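PDB 3KA7: oxidoreductase from Methanosarcina mazei, which binds flavin-adenine dinucleotide and is probably an oxidoreductase of the flavin-containing amine oxidoreductase family. Local coordinates for residues G12-A17 / L414-V419; L19-H24 / E71-V76; V219-I224 / C257-S262; L248-T253 / A267-M272. One frame throughout, in Å; residues are numbered along the deposited sequence.

How the contacts relate
Contacts 1 and 2 share helix 10-21 and adjoin: their centres are about 10 Å apart, and Met417 CE of contact 1 lies 3.7 Å from Glu71 OE1 of contact 2. Contacts 3 and 4 form a second pair, with centres about 12 Å apart. Ile222 of contact 3 packs on Thr253 of contact 4, and Leu261 packs on Phe270. Both of these contacts reach the adenine of FAD, through Val219 and Leu248. In contact 1, Gly12 N is 4.5 Å from O1P of FAD, while the side chain of Val416 stays about 7 Å from the cofactor (nearest atoms). Contact 2 lies on the far side of contact 1 from the second pair, its centre about 29 Å from those of contacts 3 and 4.

Contact 1. Residues G12-A17 / L414-V419; sequences GLLSAA and LGVMSV
Val416 holds CG1 opposite its backbone N, with chi1 at 174°, which turns this methyl from helix 408-421 toward helix 10-21. Ser15 keeps OG beside its own backbone N, chi1 -65°, where the oxygen meets the valine. CG1 of Val416 lies 3.5 Å from OG of Ser15. The other methyl, CG2 of Val416, stands 4.0 Å from the same Ser15 OG, so both branches touch the hydroxyl. CG1 of Val416 also rests 4.1 Å from CB of Leu14. The valine thus fits against two consecutive residues of the facing helix. The backbones come near here: CA of Ser15 and CA of Val416 are 6.3 Å apart. Phe68 of helix 64-71 touches both Leu14 and Val416, and Val397 touches Ser15 and Val416. Helix 10-21 begins within a glycine-rich sequence that fits the Rossmann-type GxGxxG pattern; Gly12, its last glycine, already lies in the helix. Gly11, just before it, binds FAD. No hydrogen bond crosses between the segments. The helices meet here by van der Waals packing alone. The buried Ser15 OG is satisfied by a hydrogen bond with Gly11 O, within its own helix, so the methyls of Val416 can lie against it without leaving it unpaired.

Contact 2. Residues L19-H24 / E71-V76; sequences LSKAGH and EVEASV
Lys21 lays its aliphatic chain along the end of helix 64-71, and this is the close part of the contact. CE of Lys21 is 3.4 Å from the carbonyl O of Glu71. CD of Lys21 is 3.9 Å from CA of Val72. Val72 is buried, and its side chain packs against the backbone of helix 10-21 at Ala17. Two helix ends meet in this place, and each closes with a Schellman motif. Gly23, with phi 95°, ends helix 10-21. Glu73, with phi 60°, ends helix 64-71, and Ala74 N bonds back to Leu69 O. The exposed side is looser. There the lysine chain, fairly straight as far as CE, bends at chi4, 60°, and brings NZ to the carboxylate of Glu73. NZ of Lys21 lies 3.2 Å from OE1 of Glu73, a salt bridge whose hydrogen bond is weak. The two side chains cross at about a right angle. The lysine charge also stands near the C-terminal end of helix 64-71, which is likely to suit the partial negative charge of the carbonyls there. The carboxylate of Glu71 leads away from helix 10-21, and its side chain touches Met417 of helix 408-421.

Contact 3. Residues V219-I224 / C257-S262; sequences VSKILI and CSEALS. With FAD (flavin-adenine dinucleotide), chain B.
Lys221 reaches Glu259 with a fully extended chain, and NZ of Lys221 lies 2.7 Å from OE1 of Glu259. This is a salt bridge with a hydrogen bond. The ammonium comes in above the carboxylate plane, 49° out of it, and the two side chains cross at about a right angle. With an alanine here in place of Lys221, the Glu259 carboxylate would probably lose its mate and be able to turn. Ile222 and Ile224, which alternate with Lys221 along the strand, make two apolar pairs. CB of Ile224 sits 3.8 Å from CB of Ala260, and CD1 of Ile222 is 3.8 Å from SG of Cys257.

At the start of the strand, Val219 holds the adenine of FAD. Val219 N gives a hydrogen bond to N1A of FAD at 2.9 Å, and N6A of FAD gives one to Val219 O at 3.0 Å. Both are nearly straight, at 164° and 170°. Both use main-chain atoms of the protein; the Val219 side chain adds van der Waals contact at N1A.

A backbone turn places the loop partners: Ala260 N bonds to Cys257 O at 2.9 Å. Phe391 touches Ile224, Cys257 and Ala260. Strand 219-225 is an outer strand of an antiparallel sheet and pairs with strand 228-234. Its other side meets helix 250-256, where Ile222 bonds by backbone to Leu256, and then the loop 257-262 that leads on to helix 267-275.

Contact 4. Residues L248-T253 / A267-M272; sequences LGHAAT and AAYFKM. With FAD (flavin-adenine dinucleotide), chain B.
His250 and Tyr269 join two helices, 250-256 and 267-275, the first of which has Gly249 at its N-cap. The polar link is one hydrogen bond. ND1 of His250 and OH of Tyr269 are 2.7 Å apart, at 163°, and either could be the donor. The hydroxyl lies at the imidazole edge, in its plane. Tyr269 gets there with CG anti to the backbone N, chi1 -166°. NE2 of His250 bonds to Gly386 O, so both ring nitrogens have partners and the imidazole is held against rotation.

Ring contacts are looser. The two rings are oblique, with planes at 72°. SE of Met272, a selenomethionine, stands above the imidazole face, 5.0 Å from the centroid of the His250 ring.

The apolar contact is with the cofactor. CD2 of Leu248 lies over the five-membered ring of the adenine, 3.1 Å from C8A of FAD, a very tight approach whose exact distance is doubtful. CD1 of Leu248 is 3.7 Å from N7A of FAD. Replacing Leu248 by a glycine would probably open a gap over this adenine face and let the base shift.

Gly249 O takes two bonds from one residue: from Thr253 N, and from Thr253 OG1 at 2.7 Å, above the carbonyl plane.

Contact 1. Residues G12-A17 / L414-V419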
# COMPACT_ATOMS: atom_id res chain seq x y z
N GLY A 12 10.54 8.15 -2.76
CA GLY A 12 11.60 8.99 -3.29
C GLY A 12 11.18 10.44 -3.42
O GLY A 12 11.96 11.36 -3.12
N LEU A 13 9.94 10.65 -3.87
CA LEU A 13 9.41 12.01 -4.03
C LEU A 13 9.13 12.69 -2.69
O LEU A 13 9.42 13.88 -2.53
CB LEU A 13 8.16 12.01 -4.89
CG LEU A 13 8.37 11.58 -6.34
CD1 LEU A 13 7.04 11.45 -7.07
CD2 LEU A 13 9.30 12.54 -7.07
N LEU A 14 8.58 11.95 -1.73
CA LEU A 14 8.50 12.47 -0.35
C LEU A 14 9.86 12.90 0.18
O LEU A 14 10.00 13.98 0.77
CB LEU A 14 7.90 11.42 0.59
CG LEU A 14 6.43 11.07 0.35
CD1 LEU A 14 6.06 9.90 1.27
CD2 LEU A 14 5.53 12.26 0.64
N SER A 15 10.86 12.05 -0.02
CA SER A 15 12.23 12.36 0.39
C SER A 15 12.76 13.60 -0.30
O SER A 15 13.33 14.49 0.34
CB SER A 15 13.14 11.18 0.08
OG SER A 15 12.77 10.06 0.86
N ALA A 16 12.58 13.66 -1.61
CA ALA A 16 13.09 14.80 -2.39
C ALA A 16 12.42 16.10 -1.96
O ALA A 16 13.09 17.15 -1.84
CB ALA A 16 12.89 14.55 -3.89
N ALA A 17 11.11 16.04 -1.74
CA ALA A 17 10.36 17.23 -1.30
C ALA A 17 10.87 17.74 0.04
O ALA A 17 11.16 18.93 0.19
CB ALA A 17 8.86 16.95 -1.24
N LEU A 414 5.82 7.00 7.11
CA LEU A 414 6.48 6.85 8.41
C LEU A 414 7.96 6.54 8.24
O LEU A 414 8.81 7.10 8.93
CB LEU A 414 5.80 5.76 9.25
CG LEU A 414 4.42 6.13 9.79
CD1 LEU A 414 3.69 4.90 10.34
CD2 LEU A 414 4.54 7.22 10.86
N GLY A 415 8.27 5.65 7.30
CA GLY A 415 9.67 5.32 7.01
C GLY A 415 10.47 6.51 6.52
O GLY A 415 11.59 6.74 6.97
N VAL A 416 9.92 7.29 5.60
CA VAL A 416 10.63 8.47 5.10
C VAL A 416 10.87 9.44 6.25
O VAL A 416 11.97 9.98 6.39
CB VAL A 416 9.86 9.18 3.95
CG1 VAL A 416 10.56 10.48 3.55
CG2 VAL A 416 9.73 8.26 2.74
N MSE A 417 9.86 9.63 7.10
CA MSE A 417 10.00 10.52 8.26
C MSE A 417 11.16 10.06 9.15
O MSE A 417 11.93 10.87 9.66
CB MSE A 417 8.71 10.57 9.07
CG MSE A 417 7.55 11.27 8.38
SE MSE A 417 5.92 11.06 9.43
CE MSE A 417 4.87 12.53 8.69
N SER A 418 11.28 8.75 9.33
CA SER A 418 12.35 8.19 10.15
C SER A 418 13.74 8.53 9.60
O SER A 418 14.64 8.94 10.34
CB SER A 418 12.18 6.67 10.29
OG SER A 418 13.28 6.11 10.97
N VAL A 419 13.90 8.37 8.29
CA VAL A 419 15.15 8.71 7.63
C VAL A 419 15.45 10.19 7.76
O VAL A 419 16.58 10.59 8.08
CB VAL A 419 15.10 8.32 6.15
CG1 VAL A 419 16.24 8.94 5.38
CG2 VAL A 419 15.11 6.79 6.02

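Contact 2. Residues L19-H24 / E71-V76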
# COMPACT_ATOMS: atom_id res chain seq x y z
N LEU A 19 13.83 16.98 1.60
CA LEU A 19 15.26 17.33 1.54
C LEU A 19 15.50 18.68 0.85
O LEU A 19 16.37 19.45 1.27
CB LEU A 19 16.08 16.25 0.85
CG LEU A 19 16.24 14.96 1.64
CD1 LEU A 19 16.84 13.90 0.73
CD2 LEU A 19 17.09 15.17 2.90
N SER A 20 14.75 18.95 -0.20
CA SER A 20 14.90 20.22 -0.91
C SER A 20 14.42 21.40 -0.05
O SER A 20 15.03 22.47 -0.03
CB SER A 20 14.20 20.20 -2.27
OG SER A 20 12.80 20.10 -2.14
N LYS A 21 13.33 21.19 0.67
CA LYS A 21 12.85 22.20 1.60
C LYS A 21 13.86 22.43 2.72
O LYS A 21 14.03 23.55 3.22
CB LYS A 21 11.52 21.76 2.20
CG LYS A 21 10.80 22.85 2.95
CD LYS A 21 9.55 22.29 3.59
CE LYS A 21 9.10 23.18 4.74
NZ LYS A 21 8.82 24.55 4.25
N ALA A 22 14.53 21.35 3.10
CA ALA A 22 15.52 21.36 4.17
C ALA A 22 16.83 22.05 3.76
O ALA A 22 17.76 22.13 4.55
CB ALA A 22 15.79 19.93 4.62
N GLY A 23 16.89 22.54 2.52
CA GLY A 23 18.05 23.31 2.07
C GLY A 23 19.11 22.52 1.34
O GLY A 23 20.22 23.00 1.16
N HIS A 24 18.78 21.30 0.92
CA HIS A 24 19.76 20.46 0.22
C HIS A 24 19.59 20.47 -1.30
O HIS A 24 18.49 20.67 -1.81
CB HIS A 24 19.72 19.04 0.79
CG HIS A 24 19.93 19.00 2.27
ND1 HIS A 24 21.10 19.45 2.86
CD2 HIS A 24 19.12 18.62 3.28
CE1 HIS A 24 20.99 19.32 4.18
NE2 HIS A 24 19.80 18.83 4.45
N GLU A 71 3.43 19.20 5.88
CA GLU A 71 4.75 19.61 6.35
C GLU A 71 5.66 20.19 5.27
O GLU A 71 6.48 21.08 5.53
CB GLU A 71 5.45 18.45 7.06
CG GLU A 71 4.78 18.10 8.39
CD GLU A 71 5.43 16.92 9.09
OE1 GLU A 71 6.00 16.04 8.40
OE2 GLU A 71 5.35 16.86 10.33
N VAL A 72 5.53 19.67 4.05
CA VAL A 72 6.32 20.17 2.92
C VAL A 72 5.52 21.18 2.10
O VAL A 72 5.95 21.61 1.02
CB VAL A 72 6.86 19.03 2.02
CG1 VAL A 72 7.81 18.12 2.83
CG2 VAL A 72 5.72 18.23 1.40
N GLU A 73 4.36 21.56 2.62
CA GLU A 73 3.51 22.55 1.97
C GLU A 73 3.06 22.13 0.59
O GLU A 73 2.93 22.97 -0.31
CB GLU A 73 4.22 23.90 1.90
CG GLU A 73 4.37 24.58 3.25
CD GLU A 73 5.00 25.95 3.13
OE1 GLU A 73 6.24 26.02 2.98
OE2 GLU A 73 4.26 26.95 3.19
N ALA A 74 2.82 20.84 0.40
CA ALA A 74 2.25 20.37 -0.84
C ALA A 74 0.76 20.67 -0.78
O ALA A 74 0.15 20.67 0.29
CB ALA A 74 2.50 18.88 -1.04
N SER A 75 0.17 20.96 -1.93
CA SER A 75 -1.22 21.33 -1.98
C SER A 75 -2.03 20.28 -2.72
O SER A 75 -1.88 20.10 -3.93
CB SER A 75 -1.37 22.68 -2.66
OG SER A 75 -2.73 23.01 -2.84
N VAL A 76 -2.88 19.56 -2.00
CA VAL A 76 -3.77 18.60 -2.65
C VAL A 76 -4.93 18.24 -1.74
O VAL A 76 -4.74 18.05 -0.53
CB VAL A 76 -3.03 17.32 -3.12
CG1 VAL A 76 -2.16 16.78 -2.01
CG2 VAL A 76 -4.03 16.26 -3.59

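Contact 3. Residues V219-I224 / C257-S262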
# COMPACT_ATOMS: atom_id res chain seq x y z
N VAL A 219 19.63 4.19 -12.82
CA VAL A 219 20.79 4.14 -11.95
C VAL A 219 21.36 2.72 -12.01
O VAL A 219 20.63 1.75 -11.82
CB VAL A 219 20.41 4.54 -10.50
CG1 VAL A 219 21.59 4.34 -9.55
CG2 VAL A 219 19.92 6.00 -10.47
N SER A 220 22.65 2.61 -12.32
CA SER A 220 23.28 1.30 -12.49
C SER A 220 24.24 0.93 -11.36
O SER A 220 24.63 -0.23 -11.22
CB SER A 220 24.03 1.24 -13.83
OG SER A 220 24.94 2.32 -13.94
N LYS A 221 24.61 1.90 -10.54
CA LYS A 221 25.54 1.64 -9.47
C LYS A 221 25.48 2.70 -8.38
O LYS A 221 25.26 3.88 -8.67
CB LYS A 221 26.97 1.53 -10.03
CG LYS A 221 28.03 1.25 -8.99
CD LYS A 221 29.42 1.09 -9.62
CE LYS A 221 30.49 1.02 -8.53
NZ LYS A 221 31.83 0.61 -9.04
N ILE A 222 25.65 2.27 -7.14
CA ILE A 222 25.86 3.20 -6.04
C ILE A 222 27.36 3.21 -5.72
O ILE A 222 27.94 2.16 -5.42
CB ILE A 222 25.04 2.82 -4.79
CG1 ILE A 222 23.54 2.93 -5.09
CG2 ILE A 222 25.42 3.69 -3.60
CD1 ILE A 222 22.63 2.34 -3.98
N LEU A 223 27.98 4.39 -5.80
CA LEU A 223 29.41 4.49 -5.52
C LEU A 223 29.65 4.59 -4.02
O LEU A 223 29.03 5.41 -3.34
CB LEU A 223 29.99 5.72 -6.21
CG LEU A 223 29.67 5.91 -7.68
CD1 LEU A 223 30.09 7.31 -8.10
CD2 LEU A 223 30.38 4.85 -8.52
N ILE A 224 30.53 3.73 -3.52
CA ILE A 224 30.87 3.68 -2.12
C ILE A 224 32.37 3.91 -1.97
O ILE A 224 33.17 3.26 -2.65
CB ILE A 224 30.54 2.31 -1.52
CG1 ILE A 224 29.04 2.00 -1.67
CG2 ILE A 224 30.95 2.26 -0.05
CD1 ILE A 224 28.16 2.83 -0.79
N CYS A 257 24.88 -2.04 -4.92
CA CYS A 257 26.05 -1.90 -4.05
C CYS A 257 26.93 -3.14 -4.12
O CYS A 257 27.80 -3.36 -3.27
CB CYS A 257 25.61 -1.76 -2.59
SG CYS A 257 24.76 -0.24 -2.17
N SER A 258 26.70 -3.97 -5.13
CA SER A 258 27.27 -5.31 -5.13
C SER A 258 28.79 -5.34 -5.00
O SER A 258 29.34 -6.22 -4.35
CB SER A 258 26.80 -6.11 -6.36
OG SER A 258 27.10 -5.44 -7.56
N GLU A 259 29.45 -4.37 -5.62
CA GLU A 259 30.92 -4.30 -5.61
C GLU A 259 31.51 -3.93 -4.26
O GLU A 259 32.70 -4.17 -3.99
CB GLU A 259 31.40 -3.31 -6.67
CG GLU A 259 31.45 -3.87 -8.06
CD GLU A 259 31.85 -2.83 -9.08
OE1 GLU A 259 31.03 -1.94 -9.39
OE2 GLU A 259 32.99 -2.90 -9.58
N ALA A 260 30.68 -3.36 -3.39
CA ALA A 260 31.17 -2.87 -2.10
C ALA A 260 30.77 -3.77 -0.94
O ALA A 260 31.34 -3.69 0.15
CB ALA A 260 30.69 -1.45 -1.87
N LEU A 261 29.80 -4.65 -1.16
CA LEU A 261 29.29 -5.49 -0.09
C LEU A 261 30.19 -6.69 0.23
O LEU A 261 30.74 -7.31 -0.66
CB LEU A 261 27.87 -5.97 -0.42
CG LEU A 261 26.74 -4.98 -0.16
CD1 LEU A 261 25.46 -5.49 -0.81
CD2 LEU A 261 26.53 -4.79 1.34
N SER A 262 30.30 -7.02 1.52
CA SER A 262 31.11 -8.17 1.94
C SER A 262 30.25 -9.26 2.57
O SER A 262 29.56 -9.02 3.55
CB SER A 262 32.20 -7.73 2.92
OG SER A 262 32.78 -8.85 3.58
PA FAD B . 7.87 2.46 -6.00
O1A FAD B . 8.35 1.05 -5.86
O2A FAD B . 6.43 2.65 -6.43
O5B FAD B . 8.82 3.25 -7.03
C5B FAD B . 10.15 2.80 -7.24
C4B FAD B . 10.63 3.60 -8.45
O4B FAD B . 11.99 3.34 -8.74
C3B FAD B . 9.83 3.25 -9.70
O3B FAD B . 9.26 4.41 -10.28
C2B FAD B . 10.86 2.61 -10.64
O2B FAD B . 10.60 2.86 -12.01
C1B FAD B . 12.16 3.23 -10.15
N9A FAD B . 13.37 2.43 -10.39
C8A FAD B . 13.56 1.07 -10.22
N7A FAD B . 14.87 0.79 -10.50
C5A FAD B . 15.48 1.96 -10.84
C6A FAD B . 16.77 2.27 -11.23
N6A FAD B . 17.72 1.33 -11.21
N1A FAD B . 17.10 3.58 -11.51
C2A FAD B . 16.16 4.58 -11.42
N3A FAD B . 14.87 4.28 -11.04
C4A FAD B . 14.55 2.99 -10.76
N1 FAD B . -1.15 1.80 -1.19
C2 FAD B . -2.06 2.62 -0.54
O2 FAD B . -1.67 3.39 0.35
N3 FAD B . -3.40 2.54 -0.87
C4 FAD B . -3.84 1.66 -1.84
O4 FAD B . -5.03 1.58 -2.14
C4X FAD B . -2.93 0.83 -2.49
N5 FAD B . -3.37 -0.07 -3.44
C5X FAD B . -2.44 -0.88 -4.09
C6 FAD B . -2.86 -1.78 -5.07
C7 FAD B . -1.94 -2.57 -5.74
C7M FAD B . -2.42 -3.54 -6.79
C8 FAD B . -0.59 -2.46 -5.41
C8M FAD B . 0.44 -3.31 -6.10
C9 FAD B . -0.17 -1.57 -4.43
C9A FAD B . -1.10 -0.77 -3.77
N10 FAD B . -0.68 0.12 -2.79
C10 FAD B . -1.58 0.92 -2.15
C1' FAD B . 0.75 0.18 -2.36
C2' FAD B . 1.42 1.38 -3.05
O2' FAD B . 1.07 1.39 -4.43
C3' FAD B . 2.93 1.27 -2.87
O3' FAD B . 3.23 0.96 -1.51
C4' FAD B . 3.73 2.52 -3.24
O4' FAD B . 3.35 3.04 -4.50
C5' FAD B . 5.19 2.09 -3.32
O5' FAD B . 5.97 3.27 -3.36
P FAD B . 7.54 3.19 -3.19
O1P FAD B . 8.01 4.41 -2.44
O2P FAD B . 7.99 1.87 -2.61
O3P FAD B . 8.17 3.32 -4.67

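Contact 4. Residues L248-T253 / A267-M272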
# COMPACT_ATOMS: atom_id res chain seq x y z
N LEU A 248 14.32 1.95 -4.02
CA LEU A 248 14.21 0.69 -4.77
C LEU A 248 13.94 -0.55 -3.91
O LEU A 248 13.71 -1.64 -4.44
CB LEU A 248 15.48 0.47 -5.62
CG LEU A 248 15.86 1.59 -6.59
CD1 LEU A 248 17.01 1.07 -7.44
CD2 LEU A 248 14.70 2.02 -7.50
N GLY A 249 13.98 -0.37 -2.59
CA GLY A 249 13.92 -1.49 -1.63
C GLY A 249 15.31 -2.08 -1.40
O GLY A 249 16.20 -1.92 -2.23
N HIS A 250 15.48 -2.78 -0.28
CA HIS A 250 16.81 -3.30 0.07
C HIS A 250 17.37 -4.29 -0.95
O HIS A 250 18.56 -4.25 -1.26
CB HIS A 250 16.79 -3.95 1.45
CG HIS A 250 16.73 -2.97 2.58
ND1 HIS A 250 17.83 -2.27 3.02
CD2 HIS A 250 15.69 -2.57 3.35
CE1 HIS A 250 17.48 -1.48 4.02
NE2 HIS A 250 16.18 -1.65 4.24
N ALA A 251 16.55 -5.19 -1.46
CA ALA A 251 17.09 -6.18 -2.41
C ALA A 251 17.74 -5.53 -3.64
O ALA A 251 18.88 -5.85 -4.01
CB ALA A 251 16.00 -7.15 -2.85
N ALA A 252 17.01 -4.62 -4.28
CA ALA A 252 17.49 -3.95 -5.46
C ALA A 252 18.64 -3.01 -5.11
O ALA A 252 19.57 -2.85 -5.88
CB ALA A 252 16.35 -3.19 -6.14
N THR A 253 18.57 -2.38 -3.94
CA THR A 253 19.64 -1.51 -3.49
C THR A 253 20.94 -2.29 -3.28
O THR A 253 22.02 -1.82 -3.62
CB THR A 253 19.25 -0.77 -2.20
OG1 THR A 253 18.06 0.02 -2.45
CG2 THR A 253 20.40 0.15 -1.76
N ALA A 267 27.52 -9.95 6.67
CA ALA A 267 26.73 -11.18 6.73
C ALA A 267 25.29 -10.95 7.22
O ALA A 267 24.34 -11.50 6.67
CB ALA A 267 27.42 -12.22 7.61
N ALA A 268 25.12 -10.13 8.25
CA ALA A 268 23.78 -9.88 8.78
C ALA A 268 22.86 -9.22 7.75
O ALA A 268 21.69 -9.58 7.63
CB ALA A 268 23.84 -9.05 10.05
N TYR A 269 23.42 -8.27 6.99
CA TYR A 269 22.68 -7.61 5.91
C TYR A 269 22.30 -8.56 4.77
O TYR A 269 21.18 -8.51 4.27
CB TYR A 269 23.46 -6.40 5.38
CG TYR A 269 22.62 -5.48 4.51
CD1 TYR A 269 21.60 -4.70 5.05
CD2 TYR A 269 22.84 -5.40 3.14
CE1 TYR A 269 20.84 -3.86 4.26
CE2 TYR A 269 22.08 -4.56 2.33
CZ TYR A 269 21.08 -3.80 2.90
OH TYR A 269 20.32 -2.97 2.09
N PHE A 270 23.23 -9.43 4.36
CA PHE A 270 22.92 -10.45 3.37
C PHE A 270 21.78 -11.35 3.82
O PHE A 270 20.89 -11.69 3.04
CB PHE A 270 24.16 -11.30 3.05
CG PHE A 270 25.04 -10.71 1.98
CD1 PHE A 270 24.85 -11.04 0.65
CD2 PHE A 270 26.08 -9.85 2.31
CE1 PHE A 270 25.66 -10.51 -0.34
CE2 PHE A 270 26.89 -9.32 1.32
CZ PHE A 270 26.70 -9.65 0.00
N LYS A 271 21.81 -11.74 5.10
CA LYS A 271 20.80 -12.65 5.64
C LYS A 271 19.45 -11.97 5.62
O LYS A 271 18.44 -12.58 5.24
CB LYS A 271 21.16 -13.05 7.06
CG LYS A 271 20.22 -14.12 7.62
CD LYS A 271 20.69 -14.56 9.01
CE LYS A 271 20.21 -15.97 9.34
NZ LYS A 271 18.74 -16.07 9.42
N MSE A 272 19.44 -10.71 6.03
CA MSE A 272 18.24 -9.89 6.07
C MSE A 272 17.62 -9.78 4.67
O MSE A 272 16.43 -10.03 4.48
CB MSE A 272 18.59 -8.51 6.61
CG MSE A 272 17.39 -7.60 6.85
SE MSE A 272 16.69 -6.82 5.22
CE MSE A 272 14.90 -7.55 5.56
PA FAD B . 7.87 2.46 -6.00
O1A FAD B . 8.35 1.05 -5.86
O2A FAD B . 6.43 2.65 -6.43
O5B FAD B . 8.82 3.25 -7.03
C5B FAD B . 10.15 2.80 -7.24
C4B FAD B . 10.63 3.60 -8.45
O4B FAD B . 11.99 3.34 -8.74
C3B FAD B . 9.83 3.25 -9.70
O3B FAD B . 9.26 4.41 -10.28
C2B FAD B . 10.86 2.61 -10.64
O2B FAD B . 10.60 2.86 -12.01
C1B FAD B . 12.16 3.23 -10.15
N9A FAD B . 13.37 2.43 -10.39
C8A FAD B . 13.56 1.07 -10.22
N7A FAD B . 14.87 0.79 -10.50
C5A FAD B . 15.48 1.96 -10.84
C6A FAD B . 16.77 2.27 -11.23
N6A FAD B . 17.72 1.33 -11.21
N1A FAD B . 17.10 3.58 -11.51
C2A FAD B . 16.16 4.58 -11.42
N3A FAD B . 14.87 4.28 -11.04
C4A FAD B . 14.55 2.99 -10.76
N1 FAD B . -1.15 1.80 -1.19
C2 FAD B . -2.06 2.62 -0.54
O2 FAD B . -1.67 3.39 0.35
N3 FAD B . -3.40 2.54 -0.87
C4 FAD B . -3.84 1.66 -1.84
O4 FAD B . -5.03 1.58 -2.14
C4X FAD B . -2.93 0.83 -2.49
N5 FAD B . -3.37 -0.07 -3.44
C5X FAD B . -2.44 -0.88 -4.09
C6 FAD B . -2.86 -1.78 -5.07
C7 FAD B . -1.94 -2.57 -5.74
C7M FAD B . -2.42 -3.54 -6.79
C8 FAD B . -0.59 -2.46 -5.41
C8M FAD B . 0.44 -3.31 -6.10
C9 FAD B . -0.17 -1.57 -4.43
C9A FAD B . -1.10 -0.77 -3.77
N10 FAD B . -0.68 0.12 -2.79
C10 FAD B . -1.58 0.92 -2.15
C1' FAD B . 0.75 0.18 -2.36
C2' FAD B . 1.42 1.38 -3.05
O2' FAD B . 1.07 1.39 -4.43
C3' FAD B . 2.93 1.27 -2.87
O3' FAD B . 3.23 0.96 -1.51
C4' FAD B . 3.73 2.52 -3.24
O4' FAD B . 3.35 3.04 -4.50
C5' FAD B . 5.19 2.09 -3.32
O5' FAD B . 5.97 3.27 -3.36
P FAD B . 7.54 3.19 -3.19
O1P FAD B . 8.01 4.41 -2.44
O2P FAD B . 7.99 1.87 -2.61
O3P FAD B . 8.17 3.32 -4.67